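Local coordinates for HRDC domain-containing protein (Bifidobacterium adolescentis ATCC 15703, PDB 3CYM) that is uncharacterised but probably acts as a 3'-5' exonuclease of the ribonuclease D type on nucleic acids, at residues E15-V20 and W165-A170; G39-D44 and A94-H99; Q61-G66 and D172-I177. All coordinates share one frame; numbering follows the deposited sequence.

Overall arrangement
From the N terminus, residues 15-20 come first; interaction 1 closes a long loop by setting them on helix 163-174. Inside that loop lies interaction 2, where strand 40-47 pairs with strand 95-98. The chain between these two strands includes 61-66 on strand 57-65, which meets 172-177 in interaction 3; this contact therefore crosses both others. Interactions 1 and 3 share helix 163-174 and touch through Ala169 and Gln61, with centres about 11 Å apart. Interactions 2 and 3 are closer, about 7 Å between centres, and meet through neighbouring strands and one sodium ion. Interaction 3 ties the sheet to helices, interaction 2 joins two of its strands, and interaction 1 fixes an N-terminal loop on a helix.

Interaction 1. Residues E15-V20 and W165-A170; sequences EGVPNV and WRNYAA
Val17 and Pro18 lie against Arg166, Asn167 and Ala170 where the loop entering edge strand 20-21 of the exonuclease fold crosses helix 163-174. Val17 puts CG1 anti to its backbone N (chi1 -167°) and sets it over the backbone at Arg166 and Asn167, with CG1 3.6 Å from the backbone N of Asn167. Its other methyl, CG2, rests 3.6 Å from Asn167 OD1, an oxygen buried here without a polar partner. Further along, the ring edge of Pro18 meets a single methyl, with CD 3.7 Å from Ala170 CB. The polar grip comes from Arg166, which in one of its two conformers bends at chi3 (-80°) and brings the guanidinium back across the loop backbone. Its NH1 bonds to Pro18 O at 2.7 Å, bent to 140° at the hydrogen, with the nitrogen standing above the carbonyl plane rather than on a lone pair. Replacing Val17 with a glycine would probably open a gap between the loop and the helix and leave the flank of Asn167 without its apolar cover. A water also sits at this corner, donating to Val17 O and Asn19 OD1 and accepting only a weak bond from Arg166 NH1. Farther out, Pro18 and Ala170 both touch Ile69 on strand 68-72, and Asn167 ND2 donates to the carbonyl O of Ala11.

Interaction 2. Residues G39-D44 and A94-H99; sequences GSLAAD and AVWILH. With NA (sodium ion), chain B; NA (sodium ion), chain C.
Leu41 bonds the residues flanking Trp96, joining strand 40-44 to strand 95-98 in parallel. Its N donates to Val95 O at 2.7 Å, and its O accepts a nearly straight bond (170° at the hydrogen) from Ile97 N; one step on, Ala43 N reaches Ile97 O at 2.9 Å. Leu41 O also receives a CA-H...O contact from Trp96 CA.

The apolar contacts divide between the two faces of the sheet. On the face of Leu41 and Trp96, a chi1 of -175° swings the leucine's CG away from its own N, and the two side chains run alongside each other. Methyl CD2 of Leu41 sits over the six-membered ring of Trp96 in a CH-pi contact, 3.8 Å from its centroid and 16° off the ring normal. Ala43 CB adds 3.9 Å packing against Trp96 CE3 and also touches Leu98 CD1. Phe87 and Val91 of helix 84-91 pack on Leu41 from this side. Toward the other face, Ile97 CD1 lies 3.6 Å from Ser40 CB, while Ser40 OG bonds to Glu180 of helix 176-190, whose Leu176 packs on Ala42 and Ile97.

These strands are neighbours in the mixed sheet of the RNase H-like exonuclease fold, between strands 57-65 and 117-120; its metal site draws Asp44 and Glu46 from strand 40-47 and Asp172 from helix 163-174.

The metal contacts gather at Asp44, whose carboxylate bridges two sodium ions. OD2 binds the chain B ion at 2.7 Å, with Glu46 and Asp172 as its other protein ligands; OD1 binds the chain C ion at 2.8 Å. Two waters are shared by both ions. Between the diverging strands, another water donates to Ala43 O and accepts from His99 N.

Interaction 3. Residues Q61-G66 and D172-I177; sequences QFKRDG and DVELLI. With NA (sodium ion), chain B.
The metal site of the RNase H-like exonuclease fold borders this contact, in which strand 57-65 packs against the junction of helices 163-174 and 176-190. Val173 points toward the strand: CG1 lies 3.7 Å from Gln61 CB and also approaches the Gln61 carbonyl, while CG2 faces the backbone of Phe62. Its neighbour Asp172 binds the chain B sodium through OD2 at 2.5 Å, and its OD1 forms a salt bridge with Lys149. The side chain of Gln61 runs beside that of Asp172, its amide plane 23° from the carboxylate. The amide is held by its NE2, which donates to Glu46, another sodium ligand, and to Ala169 O, linking the strand to the helix that supplies Asp172.

At the far side of Val173, Lys63 extends fully beyond CG, passing the carbonyls of Val173 and Glu174. A weak bond joins its NZ to Glu174 O, and a water lies between NZ and the same carbonyl. Glu174 OE2 accepts a hydrogen bond from the backbone N of Arg14. The salt bridge itself spans 3.1 Å from Lys63 NZ to Glu174 OE1, the nitrogen lying 61° out of the carboxylate plane.

Interaction 1. Residues E15-V20 and W165-A170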
loop_
_atom_site.group_PDB
_atom_site.type_symbol
_atom_site.label_atom_id
_atom_site.label_comp_id
_atom_site.label_asym_id
_atom_site.label_seq_id
_atom_site.Cartn_x
_atom_site.Cartn_y
_atom_site.Cartn_z
ATOM N N GLU A 15 -9.911 22.944 -15.413
ATOM C CA GLU A 15 -9.238 23.093 -16.699
ATOM C C GLU A 15 -9.716 22.073 -17.728
ATOM O O GLU A 15 -9.287 22.097 -18.883
ATOM C CB GLU A 15 -7.719 22.984 -16.507
ATOM C CG GLU A 15 -6.956 24.312 -16.533
ATOM C CD GLU A 15 -7.481 25.353 -15.553
ATOM O OE1 GLU A 15 -7.568 26.534 -15.948
ATOM O OE2 GLU A 15 -7.798 25.004 -14.393
ATOM N N GLY A 16 -10.611 21.183 -17.306
ATOM C CA GLY A 16 -11.152 20.152 -18.173
ATOM C C GLY A 16 -10.396 18.848 -18.025
ATOM O O GLY A 16 -9.385 18.777 -17.316
ATOM N N VAL A 17 -10.894 17.819 -18.706
ATOM C CA VAL A 17 -10.274 16.496 -18.712
ATOM C C VAL A 17 -9.045 16.523 -19.630
ATOM O O VAL A 17 -9.169 16.798 -20.825
ATOM C CB VAL A 17 -11.271 15.409 -19.169
ATOM C CG1 VAL A 17 -10.727 14.025 -18.875
ATOM C CG2 VAL A 17 -12.600 15.591 -18.471
ATOM N N PRO A 18 -7.852 16.267 -19.062
ATOM C CA PRO A 18 -6.600 16.268 -19.824
ATOM C C PRO A 18 -6.453 15.066 -20.751
ATOM O O PRO A 18 -7.069 14.026 -20.522
ATOM C CB PRO A 18 -5.516 16.214 -18.736
ATOM C CG PRO A 18 -6.221 16.384 -17.447
ATOM C CD PRO A 18 -7.628 15.971 -17.643
ATOM N N ASN A 19 -5.642 15.228 -21.795
ATOM C CA ASN A 19 -5.208 14.120 -22.624
ATOM C C ASN A 19 -4.023 13.469 -21.945
ATOM O O ASN A 19 -3.299 14.118 -21.193
ATOM C CB ASN A 19 -4.778 14.597 -24.013
ATOM C CG ASN A 19 -5.877 15.321 -24.760
ATOM O OD1 ASN A 19 -7.054 15.239 -24.407
ATOM N ND2 ASN A 19 -5.494 16.035 -25.812
ATOM N N VAL A 20 -3.824 12.189 -22.209
ATOM C CA VAL A 20 -2.681 11.471 -21.662
ATOM C C VAL A 20 -1.386 11.907 -22.377
ATOM O O VAL A 20 -1.375 12.145 -23.586
ATOM C CB VAL A 20 -2.921 9.927 -21.677
ATOM C CG1 VAL A 20 -3.195 9.427 -23.081
ATOM C CG2 VAL A 20 -1.774 9.158 -21.027
ATOM N N TRP A 165 -12.079 7.676 -16.995
ATOM C CA TRP A 165 -10.929 7.233 -16.196
ATOM C C TRP A 165 -9.885 8.338 -16.096
ATOM O O TRP A 165 -9.319 8.569 -15.018
ATOM C CB TRP A 165 -10.275 6.000 -16.825
ATOM C CG TRP A 165 -11.091 4.732 -16.800
ATOM C CD1 TRP A 165 -12.443 4.616 -16.636
ATOM C CD2 TRP A 165 -10.596 3.404 -16.998
ATOM N NE1 TRP A 165 -12.817 3.292 -16.697
ATOM C CE2 TRP A 165 -11.704 2.527 -16.923
ATOM C CE3 TRP A 165 -9.319 2.865 -17.218
ATOM C CZ2 TRP A 165 -11.574 1.141 -17.067
ATOM C CZ3 TRP A 165 -9.189 1.498 -17.352
ATOM C CH2 TRP A 165 -10.312 0.646 -17.285
ATOM N N ARG A 166 -9.620 8.995 -17.231
ATOM C CA ARG A 166 -8.715 10.141 -17.283
ATOM C C ARG A 166 -9.226 11.248 -16.370
ATOM O O ARG A 166 -8.449 11.910 -15.705
ATOM C CB ARG A 166 -8.567 10.662 -18.716
ATOM C CG ARG A 166 -7.604 9.854 -19.586
ATOM C CD ARG A 166 -7.254 10.583 -20.880
ATOM N NE ARG A 166 -8.293 10.452 -21.904
ATOM C CZ ARG A 166 -9.143 11.416 -22.255
ATOM N NH1 ARG A 166 -9.093 12.604 -21.670
ATOM N NH2 ARG A 166 -10.047 11.191 -23.199
ATOM N N ASN A 167 -10.547 11.424 -16.352
ATOM C CA ASN A 167 -11.224 12.387 -15.479
ATOM C C ASN A 167 -11.050 12.060 -13.990
ATOM O O ASN A 167 -10.745 12.956 -13.184
ATOM C CB ASN A 167 -12.710 12.484 -15.851
ATOM C CG ASN A 167 -13.435 13.553 -15.084
ATOM O OD1 ASN A 167 -12.961 14.677 -14.970
ATOM N ND2 ASN A 167 -14.599 13.211 -14.554
ATOM N N TYR A 168 -11.234 10.784 -13.642
ATOM C CA TYR A 168 -10.974 10.283 -12.288
ATOM C C TYR A 168 -9.536 10.551 -11.854
ATOM O O TYR A 168 -9.299 11.017 -10.741
ATOM C CB TYR A 168 -11.277 8.775 -12.189
ATOM C CG TYR A 168 -10.850 8.123 -10.876
ATOM C CD1 TYR A 168 -11.739 8.021 -9.797
ATOM C CD2 TYR A 168 -9.563 7.593 -10.717
ATOM C CE1 TYR A 168 -11.350 7.418 -8.589
ATOM C CE2 TYR A 168 -9.165 6.999 -9.519
ATOM C CZ TYR A 168 -10.062 6.910 -8.463
ATOM O OH TYR A 168 -9.658 6.319 -7.281
ATOM N N ALA A 169 -8.585 10.230 -12.729
ATOM C CA ALA A 169 -7.170 10.360 -12.428
ATOM C C ALA A 169 -6.748 11.825 -12.278
ATOM O O ALA A 169 -5.922 12.157 -11.424
ATOM C CB ALA A 169 -6.346 9.669 -13.490
ATOM N N ALA A 170 -7.341 12.688 -13.098
ATOM C CA ALA A 170 -7.147 14.128 -12.994
ATOM C C ALA A 170 -7.744 14.690 -11.706
ATOM O O ALA A 170 -7.089 15.457 -10.999
ATOM C CB ALA A 170 -7.746 14.815 -14.181
HETATM O O HOH W 1 -9.214 15.054 -22.909
#

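Interaction 2. Residues G39-D44 and A94-H99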
loop_
_atom_site.group_PDB
_atom_site.type_symbol
_atom_site.label_atom_id
_atom_site.label_comp_id
_atom_site.label_asym_id
_atom_site.label_seq_id
_atom_site.Cartn_x
_atom_site.Cartn_y
_atom_site.Cartn_z
ATOM N N GLY A 39 5.132 26.945 -6.521
ATOM C CA GLY A 39 4.451 26.214 -5.460
ATOM C C GLY A 39 4.563 24.703 -5.577
ATOM O O GLY A 39 5.376 24.182 -6.346
ATOM N N SER A 40 3.710 24.009 -4.830
ATOM C CA SER A 40 3.812 22.568 -4.624
ATOM C C SER A 40 3.338 21.709 -5.797
ATOM O O SER A 40 2.519 22.134 -6.614
ATOM C CB SER A 40 3.024 22.167 -3.378
ATOM O OG SER A 40 3.471 22.851 -2.231
ATOM N N LEU A 41 3.855 20.485 -5.845
ATOM C CA LEU A 41 3.481 19.511 -6.853
ATOM C C LEU A 41 2.447 18.538 -6.286
ATOM O O LEU A 41 2.763 17.707 -5.430
ATOM C CB LEU A 41 4.715 18.742 -7.336
ATOM C CG LEU A 41 4.523 17.744 -8.488
ATOM C CD1 LEU A 41 4.346 18.447 -9.834
ATOM C CD2 LEU A 41 5.675 16.780 -8.560
ATOM N N ALA A 42 1.205 18.665 -6.745
ATOM C CA ALA A 42 0.173 17.661 -6.478
ATOM C C ALA A 42 0.530 16.393 -7.248
ATOM O O ALA A 42 0.764 16.458 -8.450
ATOM C CB ALA A 42 -1.183 18.182 -6.919
ATOM N N ALA A 43 0.584 15.251 -6.561
ATOM C CA ALA A 43 0.982 13.983 -7.185
ATOM C C ALA A 43 0.061 12.810 -6.854
ATOM O O ALA A 43 -0.594 12.802 -5.814
ATOM C CB ALA A 43 2.412 13.636 -6.826
ATOM N N ASP A 44 0.017 11.831 -7.758
ATOM C CA ASP A 44 -0.682 10.556 -7.541
ATOM C C ASP A 44 -0.238 9.518 -8.575
ATOM O O ASP A 44 0.487 9.847 -9.517
ATOM C CB ASP A 44 -2.205 10.744 -7.618
ATOM C CG ASP A 44 -2.956 9.733 -6.799
ATOM O OD1 ASP A 44 -2.321 8.936 -6.084
ATOM O OD2 ASP A 44 -4.199 9.703 -6.867
ATOM N N ALA A 94 10.719 21.133 -4.781
ATOM C CA ALA A 94 9.313 21.435 -4.521
ATOM C C ALA A 94 8.648 20.364 -3.660
ATOM O O ALA A 94 9.053 19.199 -3.663
ATOM C CB ALA A 94 8.546 21.612 -5.834
ATOM N N VAL A 95 7.631 20.775 -2.926
ATOM C CA VAL A 95 6.894 19.903 -2.031
ATOM C C VAL A 95 5.953 19.018 -2.850
ATOM O O VAL A 95 5.157 19.509 -3.638
ATOM C CB VAL A 95 6.102 20.729 -0.973
ATOM C CG1 VAL A 95 5.229 19.823 -0.096
ATOM C CG2 VAL A 95 7.048 21.543 -0.102
ATOM N N TRP A 96 6.066 17.718 -2.681
ATOM C CA TRP A 96 5.125 16.800 -3.289
ATOM C C TRP A 96 3.953 16.606 -2.328
ATOM O O TRP A 96 4.153 16.338 -1.141
ATOM C CB TRP A 96 5.805 15.469 -3.581
ATOM C CG TRP A 96 6.842 15.511 -4.671
ATOM C CD1 TRP A 96 7.856 16.413 -4.810
ATOM C CD2 TRP A 96 6.981 14.584 -5.757
ATOM N NE1 TRP A 96 8.608 16.117 -5.919
ATOM C CE2 TRP A 96 8.094 15.000 -6.522
ATOM C CE3 TRP A 96 6.274 13.446 -6.162
ATOM C CZ2 TRP A 96 8.515 14.316 -7.670
ATOM C CZ3 TRP A 96 6.700 12.763 -7.299
ATOM C CH2 TRP A 96 7.807 13.203 -8.037
ATOM N N ILE A 97 2.735 16.788 -2.829
ATOM C CA ILE A 97 1.534 16.487 -2.062
ATOM C C ILE A 97 0.988 15.135 -2.501
ATOM O O ILE A 97 0.658 14.926 -3.682
ATOM C CB ILE A 97 0.433 17.556 -2.209
ATOM C CG1 ILE A 97 0.997 18.958 -2.046
ATOM C CG2 ILE A 97 -0.656 17.342 -1.177
ATOM C CD1 ILE A 97 0.191 19.961 -2.794
ATOM N N LEU A 98 0.919 14.221 -1.542
ATOM C CA LEU A 98 0.434 12.871 -1.764
ATOM C C LEU A 98 -0.562 12.546 -0.662
ATOM O O LEU A 98 -0.419 13.022 0.463
ATOM C CB LEU A 98 1.596 11.871 -1.728
ATOM C CG LEU A 98 2.446 11.599 -2.982
ATOM C CD1 LEU A 98 3.448 12.696 -3.262
ATOM C CD2 LEU A 98 3.189 10.282 -2.846
ATOM N N HIS A 99 -1.589 11.771 -0.997
ATOM C CA HIS A 99 -2.533 11.268 -0.002
ATOM C C HIS A 99 -2.153 9.824 0.252
ATOM O O HIS A 99 -2.274 8.996 -0.655
ATOM C CB HIS A 99 -3.977 11.362 -0.518
ATOM C CG HIS A 99 -5.008 11.116 0.538
ATOM N ND1 HIS A 99 -5.454 12.105 1.389
ATOM C CD2 HIS A 99 -5.667 9.988 0.897
ATOM C CE1 HIS A 99 -6.348 11.600 2.219
ATOM N NE2 HIS A 99 -6.495 10.318 1.941
HETATM NA NA NA B . -5.780 7.564 -6.924
HETATM NA NA NA C . -2.797 6.736 -4.490
HETATM O O HOH W 2 -1.953 11.506 -4.018
HETATM O O HOH W 3 -1.937 8.970 -3.501
HETATM O O HOH W 4 -2.230 6.372 -2.171
HETATM O O HOH W 5 -7.282 5.602 -7.147
HETATM O O HOH W 6 -5.010 7.772 -4.703
HETATM O O HOH W 7 -4.140 5.883 -6.683
#

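Interaction 3. Residues Q61-G66 and D172-I177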
loop_
_atom_site.group_PDB
_atom_site.type_symbol
_atom_site.label_atom_id
_atom_site.label_comp_id
_atom_site.label_asym_id
_atom_site.label_seq_id
_atom_site.Cartn_x
_atom_site.Cartn_y
_atom_site.Cartn_z
ATOM N N GLN A 61 0.083 10.939 -12.169
ATOM C CA GLN A 61 -0.707 12.171 -12.273
ATOM C C GLN A 61 -0.047 13.303 -11.517
ATOM O O GLN A 61 0.319 13.139 -10.354
ATOM C CB GLN A 61 -2.132 11.989 -11.732
ATOM C CG GLN A 61 -2.925 10.838 -12.312
ATOM C CD GLN A 61 -3.164 9.732 -11.313
ATOM O OE1 GLN A 61 -2.475 8.720 -11.331
ATOM N NE2 GLN A 61 -4.131 9.926 -10.426
ATOM N N PHE A 62 0.091 14.448 -12.183
ATOM C CA PHE A 62 0.683 15.637 -11.581
ATOM C C PHE A 62 -0.125 16.891 -11.825
ATOM O O PHE A 62 -0.846 16.989 -12.807
ATOM C CB PHE A 62 2.113 15.846 -12.080
ATOM C CG PHE A 62 3.041 14.749 -11.682
ATOM C CD1 PHE A 62 3.313 14.508 -10.335
ATOM C CD2 PHE A 62 3.613 13.929 -12.638
ATOM C CE1 PHE A 62 4.158 13.473 -9.951
ATOM C CE2 PHE A 62 4.467 12.901 -12.260
ATOM C CZ PHE A 62 4.731 12.667 -10.909
ATOM N N LYS A 63 -0.004 17.841 -10.906
ATOM C CA LYS A 63 -0.528 19.176 -11.109
ATOM C C LYS A 63 0.401 20.186 -10.458
ATOM O O LYS A 63 0.853 19.994 -9.319
ATOM C CB LYS A 63 -1.953 19.331 -10.545
ATOM C CG LYS A 63 -2.607 20.626 -10.989
ATOM C CD LYS A 63 -3.922 20.913 -10.298
ATOM C CE LYS A 63 -4.580 22.105 -10.967
ATOM N NZ LYS A 63 -5.866 22.494 -10.336
ATOM N N ARG A 64 0.697 21.250 -11.195
ATOM C CA ARG A 64 1.357 22.416 -10.636
ATOM C C ARG A 64 0.688 23.659 -11.198
ATOM O O ARG A 64 0.311 23.682 -12.370
ATOM C CB ARG A 64 2.841 22.409 -10.979
ATOM C CG ARG A 64 3.704 22.950 -9.875
ATOM C CD ARG A 64 5.174 22.785 -10.158
ATOM N NE ARG A 64 5.933 23.423 -9.093
ATOM C CZ ARG A 64 7.219 23.742 -9.150
ATOM N NH1 ARG A 64 7.938 23.485 -10.236
ATOM N NH2 ARG A 64 7.785 24.323 -8.101
ATOM N N ASP A 65 0.535 24.677 -10.353
ATOM C CA ASP A 65 -0.134 25.931 -10.715
ATOM C C ASP A 65 0.516 26.580 -11.944
ATOM O O ASP A 65 1.654 27.045 -11.885
ATOM C CB ASP A 65 -0.130 26.896 -9.518
ATOM C CG ASP A 65 -0.989 28.136 -9.751
ATOM O OD1 ASP A 65 -0.678 29.188 -9.157
ATOM O OD2 ASP A 65 -1.975 28.068 -10.518
ATOM N N GLY A 66 -0.206 26.564 -13.061
ATOM C CA GLY A 66 0.291 27.124 -14.314
ATOM C C GLY A 66 0.609 26.074 -15.357
ATOM O O GLY A 66 0.426 26.304 -16.551
ATOM N N ASP A 172 -8.141 13.319 -8.910
ATOM C CA ASP A 172 -7.345 12.908 -7.754
ATOM C C ASP A 172 -6.132 13.789 -7.397
ATOM O O ASP A 172 -5.658 13.744 -6.255
ATOM C CB ASP A 172 -6.917 11.449 -7.901
ATOM C CG ASP A 172 -7.870 10.492 -7.221
ATOM O OD1 ASP A 172 -8.946 10.915 -6.743
ATOM O OD2 ASP A 172 -7.526 9.291 -7.150
ATOM N N VAL A 173 -5.633 14.571 -8.358
ATOM C CA VAL A 173 -4.594 15.590 -8.090
ATOM C C VAL A 173 -5.114 17.032 -8.138
ATOM O O VAL A 173 -4.412 17.950 -7.734
ATOM C CB VAL A 173 -3.373 15.480 -9.029
ATOM C CG1 VAL A 173 -2.659 14.179 -8.825
ATOM C CG2 VAL A 173 -3.776 15.666 -10.484
ATOM N N GLU A 174 -6.347 17.201 -8.617
ATOM C CA GLU A 174 -6.997 18.507 -8.838
ATOM C C GLU A 174 -7.086 19.438 -7.615
ATOM O O GLU A 174 -7.008 20.659 -7.761
ATOM C CB GLU A 174 -8.389 18.273 -9.464
ATOM C CG GLU A 174 -9.390 19.460 -9.545
ATOM C CD GLU A 174 -9.005 20.553 -10.542
ATOM O OE1 GLU A 174 -7.959 20.434 -11.217
ATOM O OE2 GLU A 174 -9.756 21.554 -10.644
ATOM N N LEU A 175 -7.224 18.869 -6.421
ATOM C CA LEU A 175 -7.470 19.680 -5.219
ATOM C C LEU A 175 -6.394 19.595 -4.148
ATOM O O LEU A 175 -6.555 20.164 -3.071
ATOM C CB LEU A 175 -8.836 19.332 -4.609
ATOM C CG LEU A 175 -10.050 19.531 -5.525
ATOM C CD1 LEU A 175 -11.274 18.859 -4.942
ATOM C CD2 LEU A 175 -10.297 21.014 -5.798
ATOM N N LEU A 176 -5.300 18.898 -4.445
ATOM C CA LEU A 176 -4.252 18.661 -3.457
ATOM C C LEU A 176 -3.466 19.908 -3.008
ATOM O O LEU A 176 -3.086 19.995 -1.845
ATOM C CB LEU A 176 -3.287 17.567 -3.930
ATOM C CG LEU A 176 -3.840 16.154 -4.100
ATOM C CD1 LEU A 176 -2.717 15.193 -4.418
ATOM C CD2 LEU A 176 -4.591 15.687 -2.848
ATOM N N ILE A 177 -3.229 20.869 -3.903
ATOM C CA ILE A 177 -2.520 22.078 -3.472
ATOM C C ILE A 177 -3.397 22.938 -2.550
ATOM O O ILE A 177 -2.902 23.515 -1.585
ATOM C CB ILE A 177 -1.779 22.863 -4.627
ATOM C CG1 ILE A 177 -2.648 23.944 -5.258
ATOM C CG2 ILE A 177 -1.171 21.927 -5.705
ATOM C CD1 ILE A 177 -2.304 25.314 -4.778
HETATM NA NA NA B . -5.780 7.564 -6.924
HETATM O O HOH W 8 -4.960 22.909 -7.640
HETATM O O HOH W 5 -7.282 5.602 -7.147
HETATM O O HOH W 6 -5.010 7.772 -4.703
HETATM O O HOH W 7 -4.140 5.883 -6.683
#